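Long-range contact in alcohol dehydrogenase (Thermus thermophilus, PDB 2EIH), which binds zinc and probably works as a nicotinamide-dependent alcohol dehydrogenase, an oxidoreductase: residues D64-V69 with L139-A144. Numbering follows the deposited sequence.
Sequences DGSGVV and LSFEEA
A strand serine reaches over to the first turn of a helix: the buried S66 donates from OG to the backbone carbonyl F141 O at 2.7 Å, the one hydrogen bond joining the two segments. The hydroxyl lies 33° off the plane of that carbonyl and meets it at a C=O...OG angle of 123°. A chi1 of 62° sets OG between the backbone N and the carbonyl carbon and brings it to F141 O. S66 CB packs on A144 CB at 3.9 Å. The same OG sits at the edge of the F141 ring, in its plane. Farther along that rim, CE1 comes within 3.7 Å of G67 O, and CZ meets V68 CG2 obliquely at 3.9 Å. Strand 64-72 belongs to the GroES-like domain of this medium-chain dehydrogenase fold, where it pairs antiparallel with strands 29-38 and 84-91; the start of helix 141-146 packs against it. A capping box starts the helix, E143 N donating to S140 OG (3.1 Å) and S140 N to E143 OE2 (3.0 Å). Replacing S66 by an alanine would probably leave F141 O without this donor and strand and helix start without their one hydrogen bond. K135 forms a cation-pi contact with the F141 ring, and A144 also touches V86.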
ATOM      1  N   ASP A  64      15.809 -23.327 -14.532  1.00 19.47           N
ATOM      2  CA  ASP A  64      14.538 -23.519 -15.218  1.00 18.83           C
ATOM      3  C   ASP A  64      14.394 -24.922 -15.793  1.00 19.68           C
ATOM      4  O   ASP A  64      15.346 -25.489 -16.335  1.00 22.43           O
ATOM      5  CB  ASP A  64      14.407 -22.525 -16.358  1.00 17.38           C
ATOM      6  CG  ASP A  64      13.635 -21.310 -15.964  1.00 17.47           C
ATOM      7  OD1 ASP A  64      13.910 -20.235 -16.535  1.00 17.27           O
ATOM      8  OD2 ASP A  64      12.738 -21.439 -15.093  1.00 16.66           O
ATOM      9  N   GLY A  65      13.193 -25.474 -15.698  1.00 18.64           N
ATOM     10  CA  GLY A  65      12.971 -26.793 -16.236  1.00 18.94           C
ATOM     11  C   GLY A  65      11.515 -27.194 -16.259  1.00 21.37           C
ATOM     12  O   GLY A  65      10.684 -26.672 -15.512  1.00 22.24           O
ATOM     13  N   SER A  66      11.195 -28.124 -17.145  1.00 21.25           N
ATOM     14  CA  SER A  66       9.839 -28.635 -17.232  1.00 21.65           C
ATOM     15  C   SER A  66       9.972 -30.113 -17.479  1.00 20.75           C
ATOM     16  O   SER A  66      10.996 -30.569 -17.960  1.00 19.58           O
ATOM     17  CB  SER A  66       9.058 -27.963 -18.369  1.00 18.35           C
ATOM     18  OG  SER A  66       9.650 -28.218 -19.616  1.00 23.40           O
ATOM     19  N   GLY A  67       8.941 -30.867 -17.136  1.00 22.46           N
ATOM     20  CA  GLY A  67       9.012 -32.287 -17.351  1.00 23.98           C
ATOM     21  C   GLY A  67       7.781 -32.989 -16.838  1.00 27.30           C
ATOM     22  O   GLY A  67       6.721 -32.381 -16.664  1.00 26.89           O
ATOM     23  N   VAL A  68       7.944 -34.283 -16.582  1.00 29.21           N
ATOM     24  CA  VAL A  68       6.872 -35.133 -16.108  1.00 29.73           C
ATOM     25  C   VAL A  68       7.254 -35.746 -14.776  1.00 29.63           C
ATOM     26  O   VAL A  68       8.411 -36.104 -14.571  1.00 30.13           O
ATOM     27  CB  VAL A  68       6.608 -36.272 -17.114  1.00 31.46           C
ATOM     28  CG1 VAL A  68       5.422 -37.094 -16.666  1.00 30.15           C
ATOM     29  CG2 VAL A  68       6.376 -35.689 -18.513  1.00 29.69           C
ATOM     30  N   VAL A  69       6.290 -35.865 -13.867  1.00 30.55           N
ATOM     31  CA  VAL A  69       6.567 -36.462 -12.561  1.00 31.54           C
ATOM     32  C   VAL A  69       7.021 -37.906 -12.747  1.00 32.74           C
ATOM     33  O   VAL A  69       6.338 -38.699 -13.400  1.00 31.63           O
ATOM     34  CB  VAL A  69       5.326 -36.486 -11.652  1.00 31.50           C
ATOM     35  CG1 VAL A  69       5.653 -37.238 -10.365  1.00 31.76           C
ATOM     36  CG2 VAL A  69       4.870 -35.071 -11.344  1.00 30.30           C
ATOM     37  N   LEU A 139       1.041 -25.476 -23.950  1.00 28.74           N
ATOM     38  CA  LEU A 139       2.448 -25.222 -24.283  1.00 26.46           C
ATOM     39  C   LEU A 139       3.319 -26.445 -24.520  1.00 25.77           C
ATOM     40  O   LEU A 139       3.025 -27.537 -24.022  1.00 27.33           O
ATOM     41  CB  LEU A 139       3.123 -24.400 -23.187  1.00 26.03           C
ATOM     42  CG  LEU A 139       2.680 -22.966 -22.897  1.00 26.19           C
ATOM     43  CD1 LEU A 139       3.656 -22.394 -21.892  1.00 27.27           C
ATOM     44  CD2 LEU A 139       2.661 -22.129 -24.170  1.00 25.48           C
ATOM     45  N   SER A 140       4.398 -26.260 -25.279  1.00 22.15           N
ATOM     46  CA  SER A 140       5.338 -27.355 -25.526  1.00 20.21           C
ATOM     47  C   SER A 140       6.261 -27.339 -24.331  1.00 19.16           C
ATOM     48  O   SER A 140       6.382 -26.326 -23.650  1.00 21.74           O
ATOM     49  CB  SER A 140       6.181 -27.096 -26.762  1.00 18.79           C
ATOM     50  OG  SER A 140       7.190 -26.159 -26.441  1.00 21.30           O
ATOM     51  N   PHE A 141       6.929 -28.450 -24.079  1.00 17.92           N
ATOM     52  CA  PHE A 141       7.839 -28.491 -22.945  1.00 18.70           C
ATOM     53  C   PHE A 141       8.933 -27.381 -22.990  1.00 18.11           C
ATOM     54  O   PHE A 141       9.299 -26.839 -21.942  1.00 17.23           O
ATOM     55  CB  PHE A 141       8.450 -29.891 -22.842  1.00 18.16           C
ATOM     56  CG  PHE A 141       7.513 -30.913 -22.249  1.00 20.15           C
ATOM     57  CD1 PHE A 141       7.192 -30.880 -20.895  1.00 17.48           C
ATOM     58  CD2 PHE A 141       6.955 -31.913 -23.041  1.00 21.37           C
ATOM     59  CE1 PHE A 141       6.336 -31.829 -20.349  1.00 20.73           C
ATOM     60  CE2 PHE A 141       6.096 -32.865 -22.497  1.00 19.40           C
ATOM     61  CZ  PHE A 141       5.788 -32.826 -21.155  1.00 19.20           C
ATOM     62  N   GLU A 142       9.428 -27.017 -24.176  1.00 15.60           N
ATOM     63  CA  GLU A 142      10.463 -25.980 -24.268  1.00 16.58           C
ATOM     64  C   GLU A 142       9.894 -24.603 -23.937  1.00 18.09           C
ATOM     65  O   GLU A 142      10.597 -23.746 -23.408  1.00 17.55           O
ATOM     66  CB  GLU A 142      11.096 -25.933 -25.664  1.00 18.07           C
ATOM     67  CG  GLU A 142      11.830 -27.205 -26.073  1.00 18.21           C
ATOM     68  CD  GLU A 142      10.903 -28.286 -26.606  1.00 20.66           C
ATOM     69  OE1 GLU A 142       9.669 -28.162 -26.433  1.00 19.04           O
ATOM     70  OE2 GLU A 142      11.416 -29.256 -27.206  1.00 18.38           O
ATOM     71  N   GLU A 143       8.624 -24.394 -24.265  1.00 18.90           N
ATOM     72  CA  GLU A 143       7.959 -23.129 -23.992  1.00 18.95           C
ATOM     73  C   GLU A 143       7.724 -23.029 -22.480  1.00 20.13           C
ATOM     74  O   GLU A 143       7.969 -21.984 -21.853  1.00 22.58           O
ATOM     75  CB  GLU A 143       6.628 -23.070 -24.763  1.00 18.42           C
ATOM     76  CG  GLU A 143       6.756 -22.849 -26.269  1.00 19.28           C
ATOM     77  CD  GLU A 143       5.411 -22.844 -27.003  1.00 20.43           C
ATOM     78  OE1 GLU A 143       5.306 -22.165 -28.043  1.00 15.12           O
ATOM     79  OE2 GLU A 143       4.462 -23.493 -26.519  1.00 22.39           O
ATOM     80  N   ALA A 144       7.281 -24.137 -21.889  1.00 19.98           N
ATOM     81  CA  ALA A 144       7.029 -24.197 -20.452  1.00 19.16           C
ATOM     82  C   ALA A 144       8.319 -23.912 -19.676  1.00 19.52           C
ATOM     83  O   ALA A 144       8.345 -23.030 -18.802  1.00 20.28           O
ATOM     84  CB  ALA A 144       6.478 -25.563 -20.081  1.00 15.86           C
TER